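Local atomic coordinates of extrinsic protein in photosystem II (Chaetoceros gracilis, PDB entry 4K7B), a protein that serves as an extrinsic subunit of photosystem II in a marine centric diatom and probably binds to the photosystem core from the lumenal side. Residues Asn40-Phe45 with Ala62-Ile67; Leu44-Ala49 with Asp84-Ala89; Gly48-Pro51 with Ala55-Asn58. One frame throughout, in Å; residues are numbered along the deposited sequence. Where two conformers were deposited one is given.

Interaction 1: residues Asn40-Phe45 with Ala62-Ile67; sequences NAFILF and AQTNEI. With SO4 (sulfate ion), chain C.
Phe-42 and Thr-64 mark where the two helical segments come nearest, their CA atoms 7.0 Å apart, and the segments run in broadly opposite senses, as expected for neighbouring arms of an up-and-down helical bundle. Both CB atoms point across the gap. The methyl CG2 of Thr-64 meets the root of the phenylalanine, 3.8 Å from Phe-42 CB and also near CG. One turn further along the second helix, Ile-67 reaches the outer part of the same ring obliquely with the end of its longer branch, CD1 lying 3.7 Å from Phe-42 CE1. The threonine is turned so that its methyl is anti to its own nitrogen while OG1 sits beside it (chi1 -59°), a setting that lets the hydroxyl hydrogen-bond to Ala-60 O in its own helix. Beyond the pair, the Phe-42 ring also meets that of Tyr-86 from helix 76-89, and touches Leu-23. On another side of helix 39-49, Asn-40 ND2 donates to O3 of a sulfate at 3.0 Å; the ion, probably from the crystallisation liquor, is also held by Arg-19. The chemistry across the contact is thus essentially apolar: a ring seated against a methyl and an isoleucine tip, while the polar atom of Thr-64 is satisfied by partners other than the phenylalanine.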
loop_
_atom_site.group_PDB
_atom_site.type_symbol
_atom_site.label_atom_id
_atom_site.label_comp_id
_atom_site.label_asym_id
_atom_site.label_seq_id
_atom_site.Cartn_x
_atom_site.Cartn_y
_atom_site.Cartn_z
ATOM N N ASN A 40 5.383 -2.860 -8.068
ATOM C CA ASN A 40 4.417 -3.214 -9.099
ATOM C C ASN A 40 2.971 -3.104 -8.631
ATOM O O ASN A 40 2.088 -2.801 -9.429
ATOM C CB ASN A 40 4.696 -4.596 -9.688
ATOM C CG ASN A 40 5.956 -4.616 -10.531
ATOM O OD1 ASN A 40 6.457 -3.568 -10.932
ATOM N ND2 ASN A 40 6.478 -5.802 -10.795
ATOM N N ALA A 41 2.729 -3.337 -7.342
ATOM C CA ALA A 41 1.380 -3.197 -6.804
ATOM C C ALA A 41 0.995 -1.735 -6.852
ATOM O O ALA A 41 -0.161 -1.407 -7.171
ATOM C CB ALA A 41 1.290 -3.727 -5.383
ATOM N N PHE A 42 1.945 -0.854 -6.549
ATOM C CA PHE A 42 1.619 0.580 -6.705
ATOM C C PHE A 42 1.310 0.954 -8.161
ATOM O O PHE A 42 0.297 1.635 -8.448
ATOM C CB PHE A 42 2.752 1.468 -6.181
ATOM C CG PHE A 42 2.895 1.428 -4.694
ATOM C CD1 PHE A 42 2.097 2.229 -3.890
ATOM C CD2 PHE A 42 3.798 0.561 -4.094
ATOM C CE1 PHE A 42 2.208 2.184 -2.517
ATOM C CE2 PHE A 42 3.918 0.515 -2.724
ATOM C CZ PHE A 42 3.117 1.327 -1.931
ATOM N N ILE A 43 2.174 0.518 -9.072
ATOM C CA ILE A 43 1.981 0.841 -10.488
ATOM C C ILE A 43 0.620 0.350 -10.995
ATOM O O ILE A 43 -0.139 1.095 -11.632
ATOM C CB ILE A 43 3.081 0.224 -11.350
ATOM C CG1 ILE A 43 4.439 0.811 -10.967
ATOM C CG2 ILE A 43 2.799 0.471 -12.820
ATOM C CD1 ILE A 43 5.621 0.069 -11.601
ATOM N N LEU A 44 0.314 -0.907 -10.686
ATOM C CA LEU A 44 -0.863 -1.560 -11.240
ATOM C C LEU A 44 -2.153 -1.150 -10.526
ATOM O O LEU A 44 -3.226 -1.146 -11.137
ATOM C CB LEU A 44 -0.668 -3.074 -11.242
ATOM C CG LEU A 44 0.474 -3.496 -12.167
ATOM C CD1 LEU A 44 0.788 -4.973 -12.002
ATOM C CD2 LEU A 44 0.161 -3.149 -13.608
ATOM N N PHE A 45 -2.059 -0.778 -9.249
ATOM C CA PHE A 45 -3.190 -0.123 -8.605
ATOM C C PHE A 45 -3.460 1.196 -9.293
ATOM O O PHE A 45 -4.577 1.508 -9.657
ATOM C CB PHE A 45 -2.973 0.147 -7.115
ATOM C CG PHE A 45 -4.162 0.814 -6.462
ATOM C CD1 PHE A 45 -5.176 0.050 -5.894
ATOM C CD2 PHE A 45 -4.291 2.204 -6.463
ATOM C CE1 PHE A 45 -6.283 0.648 -5.319
ATOM C CE2 PHE A 45 -5.390 2.812 -5.894
ATOM C CZ PHE A 45 -6.406 2.036 -5.320
ATOM N N ALA A 62 1.798 10.799 -7.798
ATOM C CA ALA A 62 2.487 11.727 -6.900
ATOM C C ALA A 62 2.610 11.206 -5.454
ATOM O O ALA A 62 3.671 11.348 -4.824
ATOM C CB ALA A 62 1.834 13.115 -6.937
ATOM N N GLN A 63 1.543 10.598 -4.942
ATOM C CA GLN A 63 1.543 10.065 -3.575
ATOM C C GLN A 63 2.496 8.877 -3.452
ATOM O O GLN A 63 3.172 8.675 -2.419
ATOM C CB GLN A 63 0.113 9.678 -3.172
ATOM C CG GLN A 63 -0.810 10.891 -3.059
ATOM C CD GLN A 63 -2.273 10.561 -3.296
ATOM O OE1 GLN A 63 -2.648 9.403 -3.476
ATOM N NE2 GLN A 63 -3.110 11.593 -3.309
ATOM N N THR A 64 2.565 8.095 -4.527
ATOM C CA THR A 64 3.511 6.979 -4.589
ATOM C C THR A 64 4.954 7.496 -4.538
ATOM O O THR A 64 5.805 7.005 -3.754
ATOM C CB THR A 64 3.288 6.145 -5.864
ATOM O OG1 THR A 64 1.939 5.637 -5.861
ATOM C CG2 THR A 64 4.267 4.978 -5.935
ATOM N N ASN A 65 5.219 8.510 -5.360
ATOM C CA ASN A 65 6.533 9.136 -5.364
ATOM C C ASN A 65 6.877 9.657 -3.973
ATOM O O ASN A 65 8.020 9.558 -3.530
ATOM C CB ASN A 65 6.612 10.278 -6.371
ATOM C CG ASN A 65 6.723 9.798 -7.820
ATOM O OD1 ASN A 65 7.112 8.672 -8.094
ATOM N ND2 ASN A 65 6.375 10.674 -8.757
ATOM N N GLU A 66 5.888 10.212 -3.277
ATOM C CA GLU A 66 6.123 10.705 -1.921
ATOM C C GLU A 66 6.539 9.582 -0.970
ATOM O O GLU A 66 7.476 9.753 -0.151
ATOM C CB GLU A 66 4.880 11.414 -1.382
ATOM C CG GLU A 66 5.166 12.293 -0.188
ATOM C CD GLU A 66 6.019 13.494 -0.548
ATOM O OE1 GLU A 66 6.778 13.974 0.320
ATOM O OE2 GLU A 66 5.932 13.955 -1.705
ATOM N N ILE A 67 5.847 8.439 -1.060
ATOM C CA ILE A 67 6.276 7.276 -0.278
ATOM C C ILE A 67 7.744 6.940 -0.547
ATOM O O ILE A 67 8.530 6.725 0.388
ATOM C CB ILE A 67 5.407 6.039 -0.563
ATOM C CG1 ILE A 67 3.986 6.281 -0.074
ATOM C CG2 ILE A 67 6.006 4.786 0.093
ATOM C CD1 ILE A 67 3.019 5.236 -0.569
HETATM S S SO4 C . 4.718 -8.778 -9.228
HETATM O O1 SO4 C . 3.273 -9.037 -9.249
HETATM O O2 SO4 C . 5.425 -9.947 -8.708
HETATM O O3 SO4 C . 5.157 -8.506 -10.600
HETATM O O4 SO4 C . 5.032 -7.627 -8.376
#

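Interaction 2: residues Leu44-Ala49 with Asp84-Ala89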
loop_
_atom_site.group_PDB
_atom_site.type_symbol
_atom_site.label_atom_id
_atom_site.label_comp_id
_atom_site.label_asym_id
_atom_site.label_seq_id
_atom_site.Cartn_x
_atom_site.Cartn_y
_atom_site.Cartn_z
ATOM N N LEU A 44 0.314 -0.907 -10.686
ATOM C CA LEU A 44 -0.863 -1.560 -11.240
ATOM C C LEU A 44 -2.153 -1.150 -10.526
ATOM O O LEU A 44 -3.226 -1.146 -11.137
ATOM C CB LEU A 44 -0.668 -3.074 -11.242
ATOM C CG LEU A 44 0.474 -3.496 -12.167
ATOM C CD1 LEU A 44 0.788 -4.973 -12.002
ATOM C CD2 LEU A 44 0.161 -3.149 -13.608
ATOM N N PHE A 45 -2.059 -0.778 -9.249
ATOM C CA PHE A 45 -3.190 -0.123 -8.605
ATOM C C PHE A 45 -3.460 1.196 -9.293
ATOM O O PHE A 45 -4.577 1.508 -9.657
ATOM C CB PHE A 45 -2.973 0.147 -7.115
ATOM C CG PHE A 45 -4.162 0.814 -6.462
ATOM C CD1 PHE A 45 -5.176 0.050 -5.894
ATOM C CD2 PHE A 45 -4.291 2.204 -6.463
ATOM C CE1 PHE A 45 -6.283 0.648 -5.319
ATOM C CE2 PHE A 45 -5.390 2.812 -5.894
ATOM C CZ PHE A 45 -6.406 2.036 -5.320
ATOM N N ASN A 46 -2.420 2.009 -9.441
ATOM C CA ASN A 46 -2.640 3.326 -9.996
ATOM C C ASN A 46 -3.205 3.287 -11.419
ATOM O O ASN A 46 -4.079 4.089 -11.752
ATOM C CB ASN A 46 -1.338 4.144 -9.963
ATOM C CG ASN A 46 -0.845 4.389 -8.546
ATOM O OD1 ASN A 46 -1.594 4.223 -7.589
ATOM N ND2 ASN A 46 0.422 4.789 -8.414
ATOM N N SER A 47 -2.727 2.359 -12.248
ATOM C CA SER A 47 -3.201 2.259 -13.633
ATOM C C SER A 47 -4.546 1.532 -13.755
ATOM O O SER A 47 -5.367 1.887 -14.598
ATOM C CB SER A 47 -2.169 1.540 -14.513
ATOM O OG SER A 47 -0.978 2.296 -14.654
ATOM N N GLY A 48 -4.743 0.520 -12.936
ATOM C CA GLY A 48 -5.940 -0.313 -13.026
ATOM C C GLY A 48 -7.152 0.240 -12.315
ATOM O O GLY A 48 -8.290 0.067 -12.762
ATOM N N ALA A 49 -6.924 0.901 -11.184
ATOM C CA ALA A 49 -8.010 1.554 -10.457
ATOM C C ALA A 49 -8.483 2.820 -11.158
ATOM O O ALA A 49 -9.642 3.218 -11.006
ATOM C CB ALA A 49 -7.588 1.882 -9.021
ATOM N N ASP A 84 0.021 6.187 4.725
ATOM C CA ASP A 84 -1.332 6.427 5.201
ATOM C C ASP A 84 -2.055 7.428 4.296
ATOM O O ASP A 84 -3.239 7.256 4.006
ATOM C CB ASP A 84 -1.328 6.942 6.643
ATOM C CG ASP A 84 -0.876 5.894 7.646
ATOM O OD1 ASP A 84 -0.837 4.689 7.298
ATOM O OD2 ASP A 84 -0.559 6.284 8.794
ATOM N N ALA A 85 -1.359 8.466 3.851
ATOM C CA ALA A 85 -1.990 9.455 2.971
ATOM C C ALA A 85 -2.412 8.831 1.643
ATOM O O ALA A 85 -3.503 9.115 1.128
ATOM C CB ALA A 85 -1.060 10.640 2.733
ATOM N N TYR A 86 -1.551 7.976 1.099
ATOM C CA TYR A 86 -1.836 7.284 -0.151
ATOM C C TYR A 86 -3.053 6.374 0.008
ATOM O O TYR A 86 -3.972 6.378 -0.821
ATOM C CB TYR A 86 -0.611 6.476 -0.583
ATOM C CG TYR A 86 -0.809 5.594 -1.794
ATOM C CD1 TYR A 86 -0.834 6.127 -3.070
ATOM C CD2 TYR A 86 -0.954 4.218 -1.659
ATOM C CE1 TYR A 86 -0.998 5.322 -4.182
ATOM C CE2 TYR A 86 -1.130 3.402 -2.767
ATOM C CZ TYR A 86 -1.148 3.963 -4.026
ATOM O OH TYR A 86 -1.306 3.172 -5.136
ATOM N N MET A 87 -3.065 5.587 1.076
ATOM C CA MET A 87 -4.218 4.726 1.286
ATOM C C MET A 87 -5.515 5.487 1.480
ATOM O O MET A 87 -6.539 5.131 0.887
ATOM C CB MET A 87 -3.964 3.747 2.417
ATOM C CG MET A 87 -3.018 2.649 1.949
ATOM S SD MET A 87 -2.677 1.430 3.196
ATOM C CE MET A 87 -4.328 0.872 3.601
ATOM N N ALA A 88 -5.477 6.545 2.287
ATOM C CA ALA A 88 -6.694 7.307 2.552
ATOM C C ALA A 88 -7.207 7.975 1.280
ATOM O O ALA A 88 -8.408 7.955 1.001
ATOM C CB ALA A 88 -6.444 8.342 3.629
ATOM N N ALA A 89 -6.294 8.547 0.501
ATOM C CA ALA A 89 -6.690 9.287 -0.694
ATOM C C ALA A 89 -7.255 8.370 -1.767
ATOM O O ALA A 89 -8.029 8.800 -2.621
ATOM C CB ALA A 89 -5.508 10.079 -1.245
#
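Tyr-86 and Asn-46 reach out from facing helices and meet at their polar ends. The backbones stand well apart here, with the CA atoms of this pair 10.6 Å from one another, and the length of the tyrosine bridges the interval. Its CB does not itself face helix 39-49, but CG anti to the backbone N (chi1 174°) sends the ring across to it. The hydroxyl donates to Asn-46 OD1 in a short bond of 2.7 Å. At the acceptor, the C=O...O angle of 134° describes the bend at the oxygen, and a separate tilt of 28° puts the donor out of the amide plane; seen from the donor, OD1 sits at the edge of the tyrosine ring, near its plane, while amide and ring planes stand steeply to one another.

Phe-45 flanks the same hydroxyl. The phenylalanine passes alongside the hydroxyl end of the tyrosine, and Phe-45 CD2 comes within 3.4 Å of Tyr-86 OH, an oblique approach. OD1 of Asn-46 also lies at the edge of the phenylalanine ring, in its plane, and one face of that ring is covered by Ala-49 CB, 3.8 Å above its centre. Arg-13 and Tyr-16 of helix 6-21 touch Phe-45 as well.

The other end of the amide is occupied too, for Asn-46 ND2 is hydrogen-bonded to Thr-64 OG1 of helix 54-73. Engaged through both its oxygen and its nitrogen, the buried amide has its flip orientation defined, and it gives the tyrosine hydroxyl an acceptor in the buried interior, linking three helices through one polar side chain.

Interaction 3: residues Gly48-Pro51 with Ala55-Asn58; sequences GAYP and AKKN
With CG beside its own nitrogen (chi1 -52°), Tyr-50, which has left helical backbone geometry, lays its ring against Lys-56 at the start of helix 54-73. The lysine is bent at chi2 and again at chi3 (-91°), so that it bends over the CD1-CE1 side of the ring and carries CE to the hydroxyl. Lys-57 differs: its CG is anti to the backbone N and the chain is extended beyond it, leading the ammonium away from the ring.

Over one face of Tyr-50 sits Lys-56 CB, 3.9 Å from the ring centroid and 16° off its normal, a CH-pi contact. Further along, Lys-56 CE touches Tyr-50 OH at 3.6 Å. The opposite face is covered by Ala-49 CB, 4.1 Å above the ring plane, so the aromatic is sandwiched between aliphatic carbon from either side. Lys-57 packs beside the root of the tyrosine, with the two CB atoms 4.0 Å apart.

Two waters extend the contact at its polar ends. One donates to Tyr-50 O and accepts from Lys-57 NZ, the latter bond 2.9 Å long. The other lies at the edge of the ring, in its plane, donating to Tyr-50 OH over 3.0 Å and accepting a weak bond from Lys-56 NZ. The hydroxyl has its main protein partner in Asn-90 OD1, and a weak bond from Arg-13 NH2.

The contact closes the short connection between helix 39-49 and helix 54-73, where Asn-53 OD1 takes a hydrogen bond from Lys-56 N. Towards helix 6-21, Ala-49 rests on Arg-13 and Pro-51 on Ile-9, while Asn-90, just past helix 76-89, meets the tyrosine hydroxyl.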
loop_
_atom_site.group_PDB
_atom_site.type_symbol
_atom_site.label_atom_id
_atom_site.label_comp_id
_atom_site.label_asym_id
_atom_site.label_seq_id
_atom_site.Cartn_x
_atom_site.Cartn_y
_atom_site.Cartn_z
ATOM N N GLY A 48 -4.743 0.520 -12.936
ATOM C CA GLY A 48 -5.940 -0.313 -13.026
ATOM C C GLY A 48 -7.152 0.240 -12.315
ATOM O O GLY A 48 -8.290 0.067 -12.762
ATOM N N ALA A 49 -6.924 0.901 -11.184
ATOM C CA ALA A 49 -8.010 1.554 -10.457
ATOM C C ALA A 49 -8.483 2.820 -11.158
ATOM O O ALA A 49 -9.642 3.218 -11.006
ATOM C CB ALA A 49 -7.588 1.882 -9.021
ATOM N N TYR A 50 -7.578 3.456 -11.900
ATOM C CA TYR A 50 -7.867 4.710 -12.581
ATOM C C TYR A 50 -7.560 4.660 -14.078
ATOM O O TYR A 50 -6.673 5.373 -14.556
ATOM C CB TYR A 50 -7.085 5.865 -11.927
ATOM C CG TYR A 50 -7.293 5.930 -10.436
ATOM C CD1 TYR A 50 -8.572 6.053 -9.900
ATOM C CD2 TYR A 50 -6.223 5.833 -9.557
ATOM C CE1 TYR A 50 -8.774 6.099 -8.536
ATOM C CE2 TYR A 50 -6.419 5.880 -8.188
ATOM C CZ TYR A 50 -7.703 6.003 -7.683
ATOM O OH TYR A 50 -7.915 6.054 -6.324
ATOM N N PRO A 51 -8.301 3.829 -14.830
ATOM C CA PRO A 51 -8.055 3.678 -16.266
ATOM C C PRO A 51 -8.364 4.929 -17.084
ATOM O O PRO A 51 -7.801 5.106 -18.166
ATOM C CB PRO A 51 -9.021 2.555 -16.659
ATOM C CG PRO A 51 -10.110 2.625 -15.633
ATOM C CD PRO A 51 -9.371 2.927 -14.368
ATOM N N ALA A 55 -6.784 12.778 -13.493
ATOM C CA ALA A 55 -6.505 13.541 -12.283
ATOM C C ALA A 55 -6.194 12.614 -11.100
ATOM O O ALA A 55 -5.208 12.810 -10.372
ATOM C CB ALA A 55 -7.670 14.478 -11.966
ATOM N N LYS A 56 -7.028 11.592 -10.919
ATOM C CA LYS A 56 -6.818 10.650 -9.824
ATOM C C LYS A 56 -5.549 9.836 -10.015
ATOM O O LYS A 56 -4.813 9.583 -9.060
ATOM C CB LYS A 56 -8.038 9.737 -9.651
ATOM C CG LYS A 56 -9.172 10.398 -8.901
ATOM C CD LYS A 56 -8.850 10.578 -7.424
ATOM C CE LYS A 56 -9.310 9.395 -6.580
ATOM N NZ LYS A 56 -9.022 9.612 -5.138
ATOM N N LYS A 57 -5.286 9.418 -11.254
ATOM C CA LYS A 57 -4.052 8.700 -11.535
ATOM C C LYS A 57 -2.830 9.572 -11.248
ATOM O O LYS A 57 -1.898 9.126 -10.593
ATOM C CB LYS A 57 -4.018 8.181 -12.969
ATOM C CG LYS A 57 -2.853 7.226 -13.219
ATOM C CD LYS A 57 -2.955 6.537 -14.553
ATOM C CE LYS A 57 -1.735 5.648 -14.802
ATOM N NZ LYS A 57 -1.778 5.030 -16.148
ATOM N N ASN A 58 -2.842 10.810 -11.725
ATOM C CA ASN A 58 -1.700 11.692 -11.489
ATOM C C ASN A 58 -1.479 11.900 -9.988
ATOM O O ASN A 58 -0.316 11.911 -9.524
ATOM C CB ASN A 58 -1.860 13.041 -12.210
ATOM C CG ASN A 58 -1.410 13.000 -13.677
ATOM O OD1 ASN A 58 -0.681 12.106 -14.105
ATOM N ND2 ASN A 58 -1.837 13.992 -14.448
HETATM O O HOH W 1 -4.462 3.921 -16.419
HETATM O O HOH W 2 -10.469 6.753 -5.022
#

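Overall arrangement
After helix 6-21 and the short helices 24-29 and 32-37, the chain enters helix 39-49; this helix and the residue just past it contribute to every contact. Interaction 3 closes the shortest loop, fastening the connection into helix 54-73, and it is nested within the longer hairpin closed by interaction 1 between the same two helices. The loop of interaction 2 begins within that of interaction 1 and ends beyond it, in helix 76-89, so the two overlap rather than nest. Interactions 1 and 2 meet directly through their side chains, and Phe-45 touches Tyr-50. Successive closures from one helix thus join three helices of a compact bundle, consistent with its PsbQ-like kinship.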